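PDB 6RIW: ORF10 from Moritella marina, which probably extends acyl chains by decarboxylative condensation in polyunsaturated fatty acid synthesis, this chain being the ketosynthase and chain length factor didomain of a longer synthase. Local coordinates for residues A802-F807 / I827-A832; K146-P151 / A931-F936; D321-D326 / S351-K356; A191-C196 / A659-A664. One frame throughout, in Å; residues are numbered along the deposited sequence.

Interaction 1 of 4, residues A802-F807 / I827-A832; sequences AHASGF and ISSVKA
Lys831 threads its side chain past the carbonyls of His803 and Ala804. CB starts it toward the loop, and CG only skirts His803 O. CD settles 3.4 Å from His803 O, with Ala804 O beside it at 3.7 Å. CE lies over one face of the His803 imidazole. A bend in the last torsion (chi4 60°) then turns NZ back onto a lone pair of His803 O, in the carbonyl plane, at 2.7 Å. Water 2, 3.0 Å from NZ, carries the contact on to His803 ND1, which it meets at the ring edge. The loops belong to the thiolase fold of the chain length factor half, where parallel strands 797-801 and 826-828 release them at one end; His803 and Lys831 resemble in local sequence the histidine and lysine motifs of active ketosynthases. A methionine in place of the lysine would probably leave His803 O without its ammonium donor and take from water 2 the donor it accepts from. Beside the lysine, Ser829 OG accepts from Lys831 N in a capping bond, and Ser829 CB presses on Ala804 CB at a tight 3.5 Å. Farther back, Ala802 N donates to Ser828 O at 2.9 Å.

Interaction 2 of 4, residues K146-P151 / A931-F936; sequences KAVLHP and AIKAQF
Leu149 lays its CB over the centre of the Phe936 ring in a CH-pi contact, 4.0 Å from the centroid and only 5° off the ring normal. Its two methyls spread from there: CD1 approaches CZ and CE1 of the ring, while CD2 reaches past CD1 of Phe936 to Ile932 CG2, 3.8 Å away. With CG beside the backbone N (chi1 -59°), the leucine brings both branches to the aromatic and the isoleucine together. No direct hydrogen bond joins the two segments. Instead, water 3 donates to Leu149 O at 2.7 Å and to Lys933 O at 3.0 Å, tying one carbonyl from each side, and Phe936 CB packs against that same Leu149 O. Flanking this centre, Lys933 passes across Val148 at about a right angle, its CE 3.5 Å from Val148 CG1. On the other flank, the His150 ring turns its edge to Phe936 O, with CD2 3.4 Å from it. The imidazole is positioned by bonds at both nitrogens, ND1 with Asp152 N and NE2 with Lys939 O. The contact thus sets the end of helix 129-148, from the ketosynthase half, against the end of helix 929-934; helix 614-628 backs both, with Leu620 on Leu149 and Gln616 on Ile932, and Ile610 meets Phe936 from a loop.

Interaction 3 of 4, residues D321-D326 / S351-K356; sequences DPSTVD and SRVNNK
Ser323 and Asn355 bring the two backbones to their nearest approach, 5.4 Å from CA to CA, where the loops before strands 327-329 and 358-360 lie side by side. Two turn motifs shape these loops in the thiolase fold of the ketosynthase half: Asp321 opens an Asx turn, and Asn354, at positive phi, is the C-prime residue of the Schellman motif that closes helix 336-350. The reversal leaves Asn355 facing the first loop, with its CG anti to the backbone N (chi1 -173°). One amide nitrogen then serves two carbonyls. ND2 gives a nearly straight bond (169°) to a lone pair of Val325 O at 2.8 Å, close to its own amide plane, and a second bond of 2.9 Å to Pro322 O, tilted slightly from that plane. A leucine here would probably leave both carbonyls without their amide donor and let the 322-325 turn drift from the helix end. Val353 packs alongside: CG2 lies 4.1 Å from Pro322 CB, and its CB sits 3.3 Å from Ser323 OG. Phe349 and Phe350 of helix 336-350 and Tyr315 of helix 304-318 also pack on Pro322. The Ser323 hydroxyl is itself fixed, since Ser323 N and OG both donate to Asp321 OD1, at 2.9 and 2.7 Å, from the same face of the carboxylate plane.

Interaction 4 of 4, residues A191-C196 / A659-A664; sequences ALDAAC and AITVSA
Asp193 OD2 takes a hydrogen bond of 2.6 Å from water 4, which also bonds Thr661 OG1 at 2.8 Å; the backbone N of Asn643 adds a weak bond to the same carboxylate oxygen. The two side chains lie alongside each other and point the same way. Thr661 OG1, set between its backbone N and carbonyl carbon (chi1 65°), comes as close as 3.0 Å to Asp193 CB, a tight fit. Beneath them the strands run antiparallel, with Ala191-Ser663 and Asp193-Thr661 as hydrogen-bonded pairs and Leu192-Val662 as the non-hydrogen-bonded pair between. Ser663 N to Ala191 O, at 2.9 Å, is the shortest of the four backbone bonds. At the end of the pairing, Ile660 CG2 packs on Ala194 CB at 3.8 Å, with Tyr201 of helix 198-211 against both residues. Here the ketosynthase and the chain length factor join as a pseudodimer, in the manner of the paired subunits of homodimeric ketosynthases. Asp193 OD1 also accepts from Ala195 N at 2.8 Å, an Asx turn leading to Cys196, whose side chain touches His331 and His368, consistent with the Cys-His-His set of ketosynthases. The carboxylate thus faces both ways, through a water to Thr661 across the seam and directly to the turn before that cysteine.

The centre of interaction 4 lies about 5 Å from the centre of the chain, wholly buried, and this contact is the seam where strands of both halves pair through backbone bonds. Interaction 1 is also buried but belongs to the chain length factor alone, where an ammonium group and two waters bond to loop carbonyls and an imidazole. Interaction 3, in the corresponding family domain of the ketosynthase half, sits at the surface on the opposite side of the chain's centre from interaction 1 and relies on a neutral amide. Interaction 2, partly buried, is the outlier in chemistry, mainly apolar with one bridging water, and in sequence it encloses the other three; its centre lies about 48 Å from that of interaction 4.

Interaction 1 of 4, residues A802-F807 / I827-A832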
loop_
_atom_site.group_PDB
_atom_site.type_symbol
_atom_site.label_atom_id
_atom_site.label_comp_id
_atom_site.label_asym_id
_atom_site.label_seq_id
_atom_site.Cartn_x
_atom_site.Cartn_y
_atom_site.Cartn_z
ATOM N N ALA A 802 3.965 26.536 1.236
ATOM C CA ALA A 802 3.321 26.119 -0.004
ATOM C C ALA A 802 3.788 24.721 -0.398
ATOM O O ALA A 802 4.876 24.279 -0.021
ATOM C CB ALA A 802 3.647 27.106 -1.131
ATOM N N HIS A 803 2.947 24.020 -1.159
ATOM C CA HIS A 803 3.378 22.758 -1.754
ATOM C C HIS A 803 4.594 22.984 -2.653
ATOM O O HIS A 803 5.608 22.291 -2.526
ATOM C CB HIS A 803 2.200 22.146 -2.529
ATOM C CG HIS A 803 2.445 20.761 -3.038
ATOM N ND1 HIS A 803 2.761 19.699 -2.211
ATOM C CD2 HIS A 803 2.413 20.260 -4.299
ATOM C CE1 HIS A 803 2.927 18.610 -2.945
ATOM N NE2 HIS A 803 2.713 18.920 -4.212
ATOM N N ALA A 804 4.509 23.983 -3.542
ATOM C CA ALA A 804 5.610 24.437 -4.402
ATOM C C ALA A 804 6.359 23.268 -5.054
ATOM O O ALA A 804 7.580 23.148 -4.964
ATOM C CB ALA A 804 6.572 25.324 -3.625
ATOM N N SER A 805 5.604 22.390 -5.708
ATOM C CA SER A 805 6.180 21.170 -6.263
ATOM C C SER A 805 7.117 21.451 -7.426
ATOM O O SER A 805 8.031 20.660 -7.685
ATOM C CB SER A 805 5.063 20.247 -6.746
ATOM O OG SER A 805 4.325 20.886 -7.785
ATOM N N GLY A 806 6.878 22.528 -8.171
ATOM C CA GLY A 806 7.620 22.729 -9.398
ATOM C C GLY A 806 6.976 22.118 -10.630
ATOM O O GLY A 806 7.525 22.263 -11.731
ATOM N N PHE A 807 5.834 21.438 -10.477
ATOM C CA PHE A 807 4.976 21.123 -11.616
ATOM C C PHE A 807 4.094 22.331 -11.885
ATOM O O PHE A 807 3.462 22.848 -10.968
ATOM C CB PHE A 807 4.144 19.876 -11.318
ATOM C CG PHE A 807 4.991 18.662 -11.066
ATOM C CD1 PHE A 807 5.496 17.925 -12.130
ATOM C CD2 PHE A 807 5.333 18.283 -9.772
ATOM C CE1 PHE A 807 6.286 16.813 -11.923
ATOM C CE2 PHE A 807 6.130 17.163 -9.557
ATOM C CZ PHE A 807 6.616 16.430 -10.648
ATOM N N ILE A 827 5.581 33.320 1.770
ATOM C CA ILE A 827 5.385 31.977 1.223
ATOM C C ILE A 827 6.757 31.342 1.033
ATOM O O ILE A 827 7.666 31.968 0.470
ATOM C CB ILE A 827 4.607 32.023 -0.105
ATOM C CG1 ILE A 827 3.197 32.572 0.107
ATOM C CG2 ILE A 827 4.557 30.635 -0.778
ATOM C CD1 ILE A 827 2.477 32.887 -1.216
ATOM N N SER A 828 6.919 30.108 1.502
ATOM C CA SER A 828 8.167 29.389 1.267
ATOM C C SER A 828 7.846 27.899 1.158
ATOM O O SER A 828 6.702 27.481 1.346
ATOM C CB SER A 828 9.188 29.667 2.377
ATOM O OG SER A 828 8.823 29.009 3.590
ATOM N N SER A 829 8.865 27.091 0.852
ATOM C CA SER A 829 8.670 25.637 0.805
ATOM C C SER A 829 9.954 24.925 1.193
ATOM O O SER A 829 11.042 25.268 0.717
ATOM C CB SER A 829 8.239 25.146 -0.584
ATOM O OG SER A 829 8.246 23.714 -0.661
ATOM N N VAL A 830 9.797 23.894 2.030
ATOM C CA VAL A 830 10.883 23.030 2.428
ATOM C C VAL A 830 11.511 22.332 1.228
ATOM O O VAL A 830 12.637 21.842 1.321
ATOM C CB VAL A 830 10.337 22.002 3.456
ATOM C CG1 VAL A 830 9.423 20.987 2.773
ATOM C CG2 VAL A 830 11.478 21.341 4.218
ATOM N N LYS A 831 10.808 22.262 0.099
ATOM C CA LYS A 831 11.408 21.593 -1.068
ATOM C C LYS A 831 12.607 22.364 -1.618
ATOM O O LYS A 831 13.476 21.784 -2.297
ATOM C CB LYS A 831 10.360 21.394 -2.161
ATOM C CG LYS A 831 9.240 20.447 -1.706
ATOM C CD LYS A 831 8.267 20.134 -2.852
ATOM C CE LYS A 831 7.070 19.256 -2.392
ATOM N NZ LYS A 831 6.298 19.981 -1.310
ATOM N N ALA A 832 12.676 23.657 -1.338
ATOM C CA ALA A 832 13.871 24.419 -1.688
ATOM C C ALA A 832 15.104 23.942 -0.917
ATOM O O ALA A 832 16.237 24.142 -1.381
ATOM C CB ALA A 832 13.608 25.901 -1.443
HETATM O O HOH W 1 6.499 22.428 0.824
HETATM O O HOH W 2 3.787 18.911 0.031
#

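Interaction 2 of 4, residues K146-P151 / A931-F936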
loop_
_atom_site.group_PDB
_atom_site.type_symbol
_atom_site.label_atom_id
_atom_site.label_comp_id
_atom_site.label_asym_id
_atom_site.label_seq_id
_atom_site.Cartn_x
_atom_site.Cartn_y
_atom_site.Cartn_z
ATOM N N LYS A 146 26.513 -6.835 -25.414
ATOM C CA LYS A 146 27.177 -6.443 -26.660
ATOM C C LYS A 146 28.680 -6.281 -26.452
ATOM O O LYS A 146 29.489 -6.736 -27.277
ATOM C CB LYS A 146 26.592 -5.134 -27.197
ATOM C CG LYS A 146 25.183 -5.216 -27.787
ATOM C CD LYS A 146 24.809 -3.845 -28.328
ATOM C CE LYS A 146 23.732 -3.925 -29.414
ATOM N NZ LYS A 146 22.418 -4.428 -28.875
ATOM N N ALA A 147 29.077 -5.629 -25.350
ATOM C CA ALA A 147 30.500 -5.406 -25.097
ATOM C C ALA A 147 31.233 -6.707 -24.812
ATOM O O ALA A 147 32.418 -6.837 -25.147
ATOM C CB ALA A 147 30.684 -4.427 -23.930
ATOM N N VAL A 148 30.556 -7.682 -24.213
ATOM C CA VAL A 148 31.201 -8.934 -23.833
ATOM C C VAL A 148 31.226 -9.927 -24.993
ATOM O O VAL A 148 32.255 -10.557 -25.263
ATOM C CB VAL A 148 30.497 -9.531 -22.596
ATOM C CG1 VAL A 148 30.975 -10.931 -22.331
ATOM C CG2 VAL A 148 30.760 -8.655 -21.369
ATOM N N LEU A 149 30.103 -10.073 -25.699
ATOM C CA LEU A 149 29.871 -11.197 -26.605
ATOM C C LEU A 149 30.043 -10.844 -28.074
ATOM O O LEU A 149 30.725 -11.565 -28.811
ATOM C CB LEU A 149 28.460 -11.760 -26.391
ATOM C CG LEU A 149 28.144 -12.262 -24.979
ATOM C CD1 LEU A 149 26.656 -12.613 -24.848
ATOM C CD2 LEU A 149 29.016 -13.457 -24.645
ATOM N N HIS A 150 29.441 -9.752 -28.512
ATOM C CA HIS A 150 29.274 -9.487 -29.926
ATOM C C HIS A 150 28.569 -8.151 -30.077
ATOM O O HIS A 150 27.533 -7.926 -29.428
ATOM C CB HIS A 150 28.465 -10.618 -30.583
ATOM C CG HIS A 150 28.573 -10.658 -32.073
ATOM N ND1 HIS A 150 28.149 -9.621 -32.878
ATOM C CD2 HIS A 150 29.032 -11.624 -32.908
ATOM C CE1 HIS A 150 28.354 -9.938 -34.144
ATOM N NE2 HIS A 150 28.893 -11.146 -34.188
ATOM N N PRO A 151 29.102 -7.243 -30.901
ATOM C CA PRO A 151 28.453 -5.939 -31.097
ATOM C C PRO A 151 27.037 -6.040 -31.626
ATOM O O PRO A 151 26.259 -5.092 -31.463
ATOM C CB PRO A 151 29.371 -5.237 -32.104
ATOM C CG PRO A 151 30.111 -6.345 -32.784
ATOM C CD PRO A 151 30.306 -7.396 -31.737
ATOM N N ALA A 931 35.062 -19.360 -23.302
ATOM C CA ALA A 931 34.570 -20.304 -24.301
ATOM C C ALA A 931 33.262 -19.844 -24.926
ATOM O O ALA A 931 32.955 -20.221 -26.064
ATOM C CB ALA A 931 34.381 -21.682 -23.672
ATOM N N ILE A 932 32.466 -19.067 -24.192
ATOM C CA ILE A 932 31.240 -18.521 -24.763
ATOM C C ILE A 932 31.573 -17.423 -25.758
ATOM O O ILE A 932 31.001 -17.366 -26.853
ATOM C CB ILE A 932 30.311 -18.025 -23.637
ATOM C CG1 ILE A 932 29.847 -19.207 -22.784
ATOM C CG2 ILE A 932 29.110 -17.272 -24.211
ATOM C CD1 ILE A 932 29.153 -18.828 -21.511
ATOM N N LYS A 933 32.530 -16.555 -25.412
ATOM C CA LYS A 933 32.938 -15.492 -26.324
ATOM C C LYS A 933 33.439 -16.055 -27.652
ATOM O O LYS A 933 33.228 -15.450 -28.708
ATOM C CB LYS A 933 34.021 -14.632 -25.671
ATOM C CG LYS A 933 33.552 -13.754 -24.520
ATOM C CD LYS A 933 34.751 -13.086 -23.827
ATOM C CE LYS A 933 34.300 -11.990 -22.865
ATOM N NZ LYS A 933 35.422 -11.287 -22.160
ATOM N N ALA A 934 34.119 -17.210 -27.612
ATOM C CA ALA A 934 34.650 -17.836 -28.823
ATOM C C ALA A 934 33.553 -18.459 -29.671
ATOM O O ALA A 934 33.707 -18.591 -30.888
ATOM C CB ALA A 934 35.678 -18.901 -28.446
ATOM N N GLN A 935 32.454 -18.869 -29.051
ATOM C CA GLN A 935 31.279 -19.312 -29.786
ATOM C C GLN A 935 30.574 -18.175 -30.518
ATOM O O GLN A 935 29.666 -18.437 -31.318
ATOM C CB GLN A 935 30.310 -19.978 -28.823
ATOM C CG GLN A 935 30.757 -21.340 -28.371
ATOM C CD GLN A 935 30.360 -22.395 -29.363
ATOM O OE1 GLN A 935 31.131 -22.744 -30.252
ATOM N NE2 GLN A 935 29.133 -22.895 -29.237
ATOM N N PHE A 936 30.943 -16.927 -30.236
ATOM C CA PHE A 936 30.372 -15.763 -30.897
ATOM C C PHE A 936 31.317 -15.151 -31.920
ATOM O O PHE A 936 30.855 -14.458 -32.829
ATOM C CB PHE A 936 30.011 -14.680 -29.857
ATOM C CG PHE A 936 28.624 -14.814 -29.253
ATOM C CD1 PHE A 936 28.419 -15.554 -28.105
ATOM C CD2 PHE A 936 27.539 -14.154 -29.819
ATOM C CE1 PHE A 936 27.161 -15.674 -27.547
ATOM C CE2 PHE A 936 26.268 -14.248 -29.255
ATOM C CZ PHE A 936 26.076 -15.010 -28.116
HETATM O O HOH W 3 33.199 -12.495 -29.021
#

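Interaction 3 of 4, residues D321-D326 / S351-K356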
loop_
_atom_site.group_PDB
_atom_site.type_symbol
_atom_site.label_atom_id
_atom_site.label_comp_id
_atom_site.label_asym_id
_atom_site.label_seq_id
_atom_site.Cartn_x
_atom_site.Cartn_y
_atom_site.Cartn_z
ATOM N N ASP A 321 -22.625 -10.107 23.486
ATOM C CA ASP A 321 -22.149 -11.258 24.244
ATOM C C ASP A 321 -21.568 -12.308 23.300
ATOM O O ASP A 321 -22.273 -12.778 22.395
ATOM C CB ASP A 321 -23.296 -11.858 25.061
ATOM C CG ASP A 321 -22.818 -12.868 26.096
ATOM O OD1 ASP A 321 -21.781 -13.524 25.874
ATOM O OD2 ASP A 321 -23.489 -13.023 27.141
ATOM N N PRO A 322 -20.315 -12.717 23.482
ATOM C CA PRO A 322 -19.736 -13.747 22.603
ATOM C C PRO A 322 -20.470 -15.079 22.654
ATOM O O PRO A 322 -20.221 -15.931 21.784
ATOM C CB PRO A 322 -18.299 -13.889 23.122
ATOM C CG PRO A 322 -18.034 -12.650 23.900
ATOM C CD PRO A 322 -19.335 -12.164 24.433
ATOM N N SER A 323 -21.350 -15.288 23.647
ATOM C CA SER A 323 -22.216 -16.465 23.686
ATOM C C SER A 323 -23.184 -16.519 22.524
ATOM O O SER A 323 -23.679 -17.602 22.198
ATOM C CB SER A 323 -23.044 -16.491 24.978
ATOM O OG SER A 323 -22.246 -16.194 26.104
ATOM N N THR A 324 -23.493 -15.383 21.914
ATOM C CA THR A 324 -24.533 -15.311 20.899
ATOM C C THR A 324 -24.012 -15.532 19.480
ATOM O O THR A 324 -24.819 -15.605 18.545
ATOM C CB THR A 324 -25.249 -13.962 20.996
ATOM O OG1 THR A 324 -24.333 -12.914 20.658
ATOM C CG2 THR A 324 -25.747 -13.737 22.427
ATOM N N VAL A 325 -22.699 -15.665 19.295
ATOM C CA VAL A 325 -22.132 -15.811 17.954
ATOM C C VAL A 325 -22.399 -17.215 17.428
ATOM O O VAL A 325 -22.012 -18.210 18.050
ATOM C CB VAL A 325 -20.630 -15.520 17.958
ATOM C CG1 VAL A 325 -20.090 -15.629 16.537
ATOM C CG2 VAL A 325 -20.374 -14.163 18.550
ATOM N N ASP A 326 -23.015 -17.298 16.252
ATOM C CA ASP A 326 -23.419 -18.579 15.677
ATOM C C ASP A 326 -22.413 -19.145 14.690
ATOM O O ASP A 326 -22.317 -20.371 14.548
ATOM C CB ASP A 326 -24.767 -18.439 14.958
ATOM C CG ASP A 326 -25.841 -17.863 15.853
ATOM O OD1 ASP A 326 -26.019 -18.391 16.969
ATOM O OD2 ASP A 326 -26.489 -16.877 15.452
ATOM N N SER A 351 -14.375 -20.464 24.738
ATOM C CA SER A 351 -14.611 -21.366 25.860
ATOM C C SER A 351 -14.956 -20.608 27.140
ATOM O O SER A 351 -15.595 -21.184 28.029
ATOM C CB SER A 351 -13.405 -22.286 26.063
ATOM O OG SER A 351 -12.291 -21.593 26.577
ATOM N N ARG A 352 -14.599 -19.318 27.230
ATOM C CA ARG A 352 -14.952 -18.510 28.398
ATOM C C ARG A 352 -16.458 -18.368 28.563
ATOM O O ARG A 352 -16.939 -18.104 29.673
ATOM C CB ARG A 352 -14.328 -17.112 28.293
ATOM C CG ARG A 352 -12.824 -17.095 28.266
ATOM C CD ARG A 352 -12.280 -15.719 27.857
ATOM N NE ARG A 352 -10.820 -15.748 27.798
ATOM C CZ ARG A 352 -10.057 -14.732 27.408
ATOM N NH1 ARG A 352 -10.612 -13.581 27.038
ATOM N NH2 ARG A 352 -8.741 -14.867 27.405
ATOM N N VAL A 353 -17.214 -18.489 27.474
ATOM C CA VAL A 353 -18.663 -18.396 27.503
ATOM C C VAL A 353 -19.316 -19.702 27.086
ATOM O O VAL A 353 -20.531 -19.752 26.906
ATOM C CB VAL A 353 -19.168 -17.230 26.632
ATOM C CG1 VAL A 353 -18.739 -15.892 27.236
ATOM C CG2 VAL A 353 -18.660 -17.376 25.189
ATOM N N ASN A 354 -18.523 -20.756 26.913
ATOM C CA ASN A 354 -19.019 -22.080 26.546
ATOM C C ASN A 354 -19.813 -22.058 25.245
ATOM O O ASN A 354 -20.859 -22.701 25.122
ATOM C CB ASN A 354 -19.844 -22.689 27.675
ATOM C CG ASN A 354 -19.096 -23.771 28.386
ATOM O OD1 ASN A 354 -18.685 -24.762 27.769
ATOM N ND2 ASN A 354 -18.875 -23.584 29.685
ATOM N N ASN A 355 -19.300 -21.340 24.250
ATOM C CA ASN A 355 -19.913 -21.292 22.935
ATOM C C ASN A 355 -19.021 -21.997 21.916
ATOM O O ASN A 355 -17.791 -21.922 21.984
ATOM C CB ASN A 355 -20.177 -19.839 22.529
ATOM C CG ASN A 355 -20.963 -19.722 21.236
ATOM O OD1 ASN A 355 -21.598 -20.680 20.782
ATOM N ND2 ASN A 355 -20.923 -18.534 20.633
ATOM N N LYS A 356 -19.643 -22.695 20.977
ATOM C CA LYS A 356 -18.927 -23.409 19.923
ATOM C C LYS A 356 -19.569 -23.035 18.602
ATOM O O LYS A 356 -20.328 -23.823 18.022
ATOM C CB LYS A 356 -18.961 -24.922 20.140
ATOM C CG LYS A 356 -18.228 -25.362 21.375
ATOM C CD LYS A 356 -18.138 -26.878 21.429
ATOM C CE LYS A 356 -17.261 -27.316 22.571
ATOM N NZ LYS A 356 -16.625 -28.614 22.260
#

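Interaction 4 of 4, residues A191-C196 / A659-A664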
loop_
_atom_site.group_PDB
_atom_site.type_symbol
_atom_site.label_atom_id
_atom_site.label_comp_id
_atom_site.label_asym_id
_atom_site.label_seq_id
_atom_site.Cartn_x
_atom_site.Cartn_y
_atom_site.Cartn_z
ATOM N N ALA A 191 -5.888 4.702 0.148
ATOM C CA ALA A 191 -5.651 3.266 0.149
ATOM C C ALA A 191 -4.860 2.898 1.397
ATOM O O ALA A 191 -4.161 3.734 1.984
ATOM C CB ALA A 191 -4.889 2.830 -1.105
ATOM N N LEU A 192 -4.981 1.638 1.809
ATOM C CA LEU A 192 -4.205 1.147 2.943
ATOM C C LEU A 192 -3.725 -0.264 2.648
ATOM O O LEU A 192 -4.252 -0.947 1.764
ATOM C CB LEU A 192 -5.020 1.173 4.255
ATOM C CG LEU A 192 -6.255 0.271 4.372
ATOM C CD1 LEU A 192 -5.924 -1.181 4.758
ATOM C CD2 LEU A 192 -7.210 0.839 5.423
ATOM N N ASP A 193 -2.734 -0.708 3.424
ATOM C CA ASP A 193 -2.204 -2.067 3.338
ATOM C C ASP A 193 -2.071 -2.589 4.761
ATOM O O ASP A 193 -1.339 -2.014 5.571
ATOM C CB ASP A 193 -0.852 -2.081 2.604
ATOM C CG ASP A 193 -0.227 -3.485 2.426
ATOM O OD1 ASP A 193 -0.895 -4.533 2.644
ATOM O OD2 ASP A 193 0.977 -3.531 2.012
ATOM N N ALA A 194 -2.809 -3.645 5.064
ATOM C CA ALA A 194 -2.650 -4.446 6.274
ATOM C C ALA A 194 -2.503 -5.920 5.893
ATOM O O ALA A 194 -2.985 -6.800 6.601
ATOM C CB ALA A 194 -3.837 -4.255 7.223
ATOM N N ALA A 195 -1.864 -6.186 4.749
ATOM C CA ALA A 195 -1.668 -7.532 4.174
ATOM C C ALA A 195 -3.027 -8.228 4.121
ATOM O O ALA A 195 -4.005 -7.603 3.676
ATOM C CB ALA A 195 -0.575 -8.279 4.943
ATOM N N CYS A 196 -3.138 -9.485 4.584
ATOM C CA CYS A 196 -4.347 -10.293 4.449
ATOM C C CYS A 196 -5.553 -9.690 5.163
ATOM O O CYS A 196 -6.693 -10.121 4.920
ATOM C CB CYS A 196 -4.067 -11.721 4.983
ATOM S SG CYS A 196 -2.301 -12.270 4.843
ATOM N N ALA A 659 -1.365 -1.193 12.785
ATOM C CA ALA A 659 -0.091 -0.874 12.150
ATOM C C ALA A 659 -0.270 -1.086 10.654
ATOM O O ALA A 659 -0.378 -2.230 10.195
ATOM C CB ALA A 659 1.041 -1.753 12.686
ATOM N N ILE A 660 -0.307 -0.001 9.884
ATOM C CA ILE A 660 -0.649 -0.104 8.470
ATOM C C ILE A 660 0.150 0.892 7.647
ATOM O O ILE A 660 0.703 1.860 8.170
ATOM C CB ILE A 660 -2.151 0.143 8.213
ATOM C CG1 ILE A 660 -2.539 1.563 8.661
ATOM C CG2 ILE A 660 -3.015 -0.952 8.843
ATOM C CD1 ILE A 660 -3.974 1.957 8.278
ATOM N N THR A 661 0.173 0.671 6.330
ATOM C CA THR A 661 0.572 1.758 5.443
ATOM C C THR A 661 -0.674 2.461 4.928
ATOM O O THR A 661 -1.761 1.878 4.877
ATOM C CB THR A 661 1.442 1.278 4.265
ATOM O OG1 THR A 661 0.680 0.422 3.412
ATOM C CG2 THR A 661 2.670 0.546 4.778
ATOM N N VAL A 662 -0.504 3.738 4.577
ATOM C CA VAL A 662 -1.550 4.595 4.044
ATOM C C VAL A 662 -0.964 5.239 2.793
ATOM O O VAL A 662 0.150 5.774 2.841
ATOM C CB VAL A 662 -1.969 5.686 5.052
ATOM C CG1 VAL A 662 -2.929 6.677 4.405
ATOM C CG2 VAL A 662 -2.633 5.046 6.287
ATOM N N SER A 663 -1.684 5.163 1.680
ATOM C CA SER A 663 -1.188 5.677 0.410
ATOM C C SER A 663 -2.219 6.621 -0.188
ATOM O O SER A 663 -3.367 6.231 -0.425
ATOM C CB SER A 663 -0.866 4.527 -0.555
ATOM O OG SER A 663 0.103 3.654 0.017
ATOM N N ALA A 664 -1.814 7.863 -0.427
ATOM C CA ALA A 664 -2.677 8.822 -1.107
ATOM C C ALA A 664 -1.808 9.785 -1.905
ATOM O O ALA A 664 -2.058 10.994 -1.923
ATOM C CB ALA A 664 -3.589 9.572 -0.127
HETATM O O HOH W 4 1.932 -1.136 1.457
#